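PDB 3UOR: ABC transporter sugar binding protein from Xanthomonas axonopodis pv. citri, which probably binds maltose or a related sugar in the periplasm and delivers it to an ABC transporter for import. Local coordinates for residues A[125-130]-A[368-373]; A[212-217]-A[414-419]. One frame throughout, in Å; residues are numbered along the deposited sequence.

Interaction 1: residues A[125-130]-A[368-373]; sequences VWDTNL and VKATPK
Lys373 crosses the side chain of Asp127 obliquely and ends among oxygens of the type I beta turn Asp127 to Leu130, in the periplasmic-binding-protein fold of this sugar-binding protein. The turn lies at the end region of helix 123-127. The lysine chain bends at chi2 (109°) and again at chi4 (-132°), which swings its ammonium group back to the turn. NZ donates to Leu130 O at 2.7 Å, from a position tilted 29° out of the carbonyl plane. The same NZ forms a salt bridge to Asp127 OD1, long at 3.3 Å, and the hydrogen bond within it is weak. The other carboxylate oxygen, OD2, lies 3.5 Å from Ala370 CB and reaches the loop backbone through a water, which donates to OD2 and accepts from Ala370 N. Ala370 points its CB at the turn and meets Thr128 CG2 at 3.5 Å. Thr128 OG1 donates to Val125 O, which also accepts from Thr128 N. Further along, Val125 and Val368 meet through one methyl each. Val368 also touches Thr144 of strand 134-150, and Val125 packs on Pro139 of that strand. The valine branches meet at 3.7 Å, CG2 of Val125 against CG2 of Val368.

Interaction 2: residues A[212-217]-A[414-419]; sequences HDNYGN and AKRRWI
A beta hairpin of strands 209-210 and 215-216 receives two consecutive arginines from the last modelled helix, 414-422, at the protein surface. Asn214 and Tyr215 both face Arg210 in a classic beta bulge. The arginines, Arg416 and Arg417, reach different parts of the hairpin.

Arg416 runs extended from CG to NE, with CG anti to the backbone N, and carries its guanidinium to the turn. NH2 donates to His212 O at 2.8 Å, with an N-H...O angle of 165°. The oxygen lies close to the guanidinium plane, at its edge, although the donor sits 33° out of the carbonyl plane. NE makes a weak bond to the same oxygen, so two N-H groups grip one carbonyl. NE also lies 3.0 Å from Asp213 O. The side chain of Asp213 approaches Arg416 NH2 through CB, at 3.7 Å. Its carboxylate is engaged by Arg207 in a salt bridge.

Arg417 bends at chi3, which brings NH1 to the backbone of Asn214. NH1 donates to Asn214 O at 2.9 Å, nearly head-on to the carbonyl oxygen. That oxygen lies in the guanidinium plane. The NH2 of Arg417 donates to Asp410 O, in the preceding helix 398-412. Asp410 also accepts from Gly216 N through OD1, so it joins both partners of the contact. Nearer the backbone, Asn214 CB rests against Arg417 CB at 3.9 Å.

Tyr215 crosses the Arg417 side chain at about a right angle. Its ring and the guanidinium are only 19° from parallel. The methylene, however, makes the close approach over the ring face: Arg417 CD lies 3.3 Å from Tyr215 CZ.

The centres of interactions 1 and 2 are about 19 Å apart. Along the chain the segments alternate: 125-130, 212-217, 368-373, 414-419. Interaction 1 is partly buried, its centre about 10 Å from the centre of the chain. Interaction 2 lies at the surface, its centre about 24 Å from the centre of the chain. They meet where Pro372 CB packs near Asp213 OD2, at 4.0 Å. Arg207, the salt-bridge partner of Asp213, also touches Pro372. After the loop 368-373, the chain passes through helices 377-394 and 398-412 to helix 414-422. Both contacts tie C-terminal parts of the chain back to earlier ones: a helix-end turn in one case, a hairpin in the other.

Interaction 1: residues A[125-130]-A[368-373]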
# COMPACT_ATOMS: atom_id res chain seq x y z
N VAL A 125 5.56 -8.43 -1.12
CA VAL A 125 4.29 -8.42 -1.86
C VAL A 125 3.67 -9.83 -1.96
O VAL A 125 2.48 -10.00 -1.73
CB VAL A 125 4.50 -7.83 -3.25
CG1 VAL A 125 3.22 -7.92 -4.07
CG2 VAL A 125 4.96 -6.37 -3.13
N TRP A 126 4.48 -10.83 -2.27
CA TRP A 126 3.99 -12.21 -2.31
C TRP A 126 3.46 -12.59 -0.94
O TRP A 126 2.44 -13.25 -0.80
CB TRP A 126 5.12 -13.18 -2.68
CG TRP A 126 4.61 -14.54 -3.06
CD1 TRP A 126 4.67 -15.68 -2.31
CD2 TRP A 126 3.96 -14.91 -4.28
NE1 TRP A 126 4.10 -16.73 -3.00
CE2 TRP A 126 3.65 -16.28 -4.21
CE3 TRP A 126 3.59 -14.20 -5.43
CZ2 TRP A 126 3.00 -16.96 -5.24
CZ3 TRP A 126 2.95 -14.88 -6.46
CH2 TRP A 126 2.66 -16.24 -6.36
N ASP A 127 4.17 -12.17 0.09
CA ASP A 127 3.84 -12.56 1.46
C ASP A 127 2.42 -12.11 1.86
O ASP A 127 1.76 -12.80 2.63
CB ASP A 127 4.91 -12.05 2.44
CG ASP A 127 4.67 -12.50 3.86
OD1 ASP A 127 4.46 -13.71 4.08
OD2 ASP A 127 4.69 -11.65 4.77
N THR A 128 1.94 -10.99 1.32
CA THR A 128 0.59 -10.53 1.65
C THR A 128 -0.50 -11.51 1.21
O THR A 128 -1.63 -11.43 1.69
CB THR A 128 0.26 -9.13 1.08
OG1 THR A 128 0.18 -9.18 -0.35
CG2 THR A 128 1.31 -8.10 1.48
N ASN A 129 -0.20 -12.42 0.29
CA ASN A 129 -1.22 -13.37 -0.17
C ASN A 129 -1.18 -14.69 0.58
O ASN A 129 -1.95 -15.60 0.29
CB ASN A 129 -1.12 -13.62 -1.67
CG ASN A 129 -1.61 -12.45 -2.48
OD1 ASN A 129 -2.53 -12.59 -3.26
ND2 ASN A 129 -1.01 -11.29 -2.27
N LEU A 130 -0.26 -14.80 1.53
CA LEU A 130 -0.13 -16.05 2.28
C LEU A 130 -0.85 -15.91 3.61
O LEU A 130 -0.60 -14.98 4.38
CB LEU A 130 1.34 -16.37 2.51
CG LEU A 130 2.06 -16.91 1.28
CD1 LEU A 130 3.57 -16.93 1.50
CD2 LEU A 130 1.54 -18.31 0.98
N VAL A 368 9.36 -3.73 0.87
CA VAL A 368 8.05 -3.61 1.49
C VAL A 368 7.74 -4.86 2.31
O VAL A 368 8.22 -5.94 1.99
CB VAL A 368 6.92 -3.31 0.46
CG1 VAL A 368 7.16 -1.95 -0.18
CG2 VAL A 368 6.84 -4.41 -0.57
N LYS A 369 6.97 -4.68 3.38
CA LYS A 369 6.64 -5.75 4.34
C LYS A 369 5.15 -5.82 4.51
O LYS A 369 4.50 -4.77 4.60
CB LYS A 369 7.21 -5.44 5.75
CG LYS A 369 8.69 -5.67 5.99
CD LYS A 369 9.03 -5.40 7.49
CE LYS A 369 10.55 -5.28 7.74
NZ LYS A 369 10.95 -4.82 9.13
N ALA A 370 4.61 -7.04 4.63
CA ALA A 370 3.19 -7.23 4.90
C ALA A 370 2.85 -6.84 6.34
O ALA A 370 3.65 -7.03 7.25
CB ALA A 370 2.80 -8.68 4.64
N THR A 371 1.66 -6.28 6.54
CA THR A 371 1.15 -5.98 7.89
C THR A 371 0.62 -7.28 8.49
O THR A 371 0.34 -8.23 7.73
CB THR A 371 0.01 -4.95 7.82
OG1 THR A 371 -0.77 -5.19 6.62
CG2 THR A 371 0.56 -3.56 7.75
N PRO A 372 0.48 -7.35 9.83
CA PRO A 372 0.02 -8.60 10.44
C PRO A 372 -1.27 -9.08 9.80
O PRO A 372 -2.13 -8.26 9.54
CB PRO A 372 -0.17 -8.21 11.91
CG PRO A 372 0.86 -7.14 12.12
CD PRO A 372 0.82 -6.34 10.85
N LYS A 373 -1.40 -10.37 9.52
CA LYS A 373 -2.53 -10.86 8.73
C LYS A 373 -3.73 -11.25 9.58
O LYS A 373 -4.16 -12.40 9.56
CB LYS A 373 -2.12 -12.03 7.84
CG LYS A 373 -1.28 -11.66 6.64
CD LYS A 373 0.13 -12.17 6.86
CE LYS A 373 0.87 -12.37 5.56
NZ LYS A 373 1.49 -13.72 5.61
O HOH W 1 6.29 -9.36 4.66

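Interaction 2: residues A[212-217]-A[414-419]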
# COMPACT_ATOMS: atom_id res chain seq x y z
N HIS A 212 0.93 -14.65 19.02
CA HIS A 212 -0.01 -15.23 18.07
C HIS A 212 -0.94 -14.17 17.53
O HIS A 212 -2.07 -14.46 17.12
CB HIS A 212 -0.79 -16.38 18.70
CG HIS A 212 0.06 -17.55 19.08
ND1 HIS A 212 0.46 -17.79 20.37
CD2 HIS A 212 0.62 -18.53 18.32
CE1 HIS A 212 1.21 -18.88 20.41
NE2 HIS A 212 1.31 -19.35 19.18
N ASP A 213 -0.42 -12.95 17.49
CA ASP A 213 -1.17 -11.80 17.00
C ASP A 213 -2.47 -11.63 17.78
O ASP A 213 -3.45 -11.14 17.25
CB ASP A 213 -1.43 -11.92 15.51
CG ASP A 213 -0.17 -11.71 14.68
OD1 ASP A 213 0.87 -11.32 15.24
OD2 ASP A 213 -0.23 -11.93 13.46
N ASN A 214 -2.44 -12.05 19.05
CA ASN A 214 -3.58 -11.94 19.94
C ASN A 214 -3.53 -10.68 20.79
O ASN A 214 -4.50 -10.36 21.44
CB ASN A 214 -3.69 -13.17 20.84
CG ASN A 214 -4.10 -14.41 20.08
OD1 ASN A 214 -4.72 -14.31 19.02
ND2 ASN A 214 -3.77 -15.58 20.61
N TYR A 215 -2.40 -9.98 20.81
CA TYR A 215 -2.30 -8.75 21.61
C TYR A 215 -1.63 -7.67 20.81
O TYR A 215 -0.83 -7.96 19.91
CB TYR A 215 -1.46 -8.98 22.86
CG TYR A 215 -2.08 -9.86 23.91
CD1 TYR A 215 -2.92 -9.33 24.88
CD2 TYR A 215 -1.81 -11.23 23.95
CE1 TYR A 215 -3.48 -10.13 25.85
CE2 TYR A 215 -2.38 -12.03 24.91
CZ TYR A 215 -3.20 -11.48 25.87
OH TYR A 215 -3.76 -12.28 26.83
N GLY A 216 -1.93 -6.42 21.14
CA GLY A 216 -1.22 -5.32 20.51
C GLY A 216 0.20 -5.29 21.02
O GLY A 216 0.46 -5.71 22.14
N ASN A 217 1.14 -4.81 20.21
CA ASN A 217 2.51 -4.68 20.65
C ASN A 217 2.98 -3.28 20.39
O ASN A 217 4.15 -3.06 20.07
CB ASN A 217 3.43 -5.66 19.91
CG ASN A 217 4.82 -5.73 20.53
OD1 ASN A 217 4.96 -5.70 21.74
ND2 ASN A 217 5.85 -5.82 19.70
N ALA A 414 -10.09 -9.23 21.15
CA ALA A 414 -10.62 -10.10 22.19
C ALA A 414 -11.25 -11.36 21.65
O ALA A 414 -11.10 -12.42 22.24
CB ALA A 414 -11.63 -9.35 23.08
N LYS A 415 -12.03 -11.26 20.57
CA LYS A 415 -12.70 -12.45 20.04
C LYS A 415 -11.66 -13.44 19.48
O LYS A 415 -11.68 -14.63 19.78
CB LYS A 415 -13.69 -12.07 18.96
CG LYS A 415 -14.41 -13.26 18.35
CD LYS A 415 -15.37 -12.76 17.28
CE LYS A 415 -16.18 -13.89 16.68
NZ LYS A 415 -17.25 -13.37 15.77
N ARG A 416 -10.74 -12.91 18.68
CA ARG A 416 -9.63 -13.72 18.15
C ARG A 416 -8.89 -14.42 19.29
O ARG A 416 -8.72 -15.63 19.27
CB ARG A 416 -8.65 -12.84 17.37
CG ARG A 416 -7.37 -13.57 16.94
CD ARG A 416 -6.34 -12.63 16.31
NE ARG A 416 -5.10 -13.34 16.05
CZ ARG A 416 -4.88 -14.08 14.97
NH1 ARG A 416 -5.82 -14.19 14.04
NH2 ARG A 416 -3.73 -14.72 14.82
N ARG A 417 -8.45 -13.66 20.29
CA ARG A 417 -7.73 -14.24 21.43
C ARG A 417 -8.55 -15.30 22.17
O ARG A 417 -8.00 -16.31 22.60
CB ARG A 417 -7.32 -13.13 22.39
CG ARG A 417 -6.50 -13.56 23.59
CD ARG A 417 -5.99 -12.32 24.32
NE ARG A 417 -7.08 -11.46 24.74
CZ ARG A 417 -7.34 -10.25 24.25
NH1 ARG A 417 -6.57 -9.71 23.31
NH2 ARG A 417 -8.37 -9.57 24.72
N TRP A 418 -9.86 -15.09 22.29
CA TRP A 418 -10.73 -16.01 23.02
C TRP A 418 -10.88 -17.33 22.28
O TRP A 418 -10.81 -18.41 22.86
CB TRP A 418 -12.11 -15.39 23.21
CG TRP A 418 -13.15 -16.35 23.69
CD1 TRP A 418 -14.06 -17.05 22.94
CD2 TRP A 418 -13.40 -16.71 25.05
NE1 TRP A 418 -14.87 -17.82 23.76
CE2 TRP A 418 -14.47 -17.63 25.06
CE3 TRP A 418 -12.81 -16.35 26.27
CZ2 TRP A 418 -14.97 -18.19 26.23
CZ3 TRP A 418 -13.30 -16.91 27.43
CH2 TRP A 418 -14.38 -17.81 27.40
N ILE A 419 -11.14 -17.23 20.99
CA ILE A 419 -11.19 -18.41 20.15
C ILE A 419 -9.88 -19.20 20.27
O ILE A 419 -9.89 -20.42 20.33
CB ILE A 419 -11.44 -18.03 18.70
CG1 ILE A 419 -12.89 -17.56 18.52
CG2 ILE A 419 -11.13 -19.23 17.78
CD1 ILE A 419 -13.16 -16.91 17.16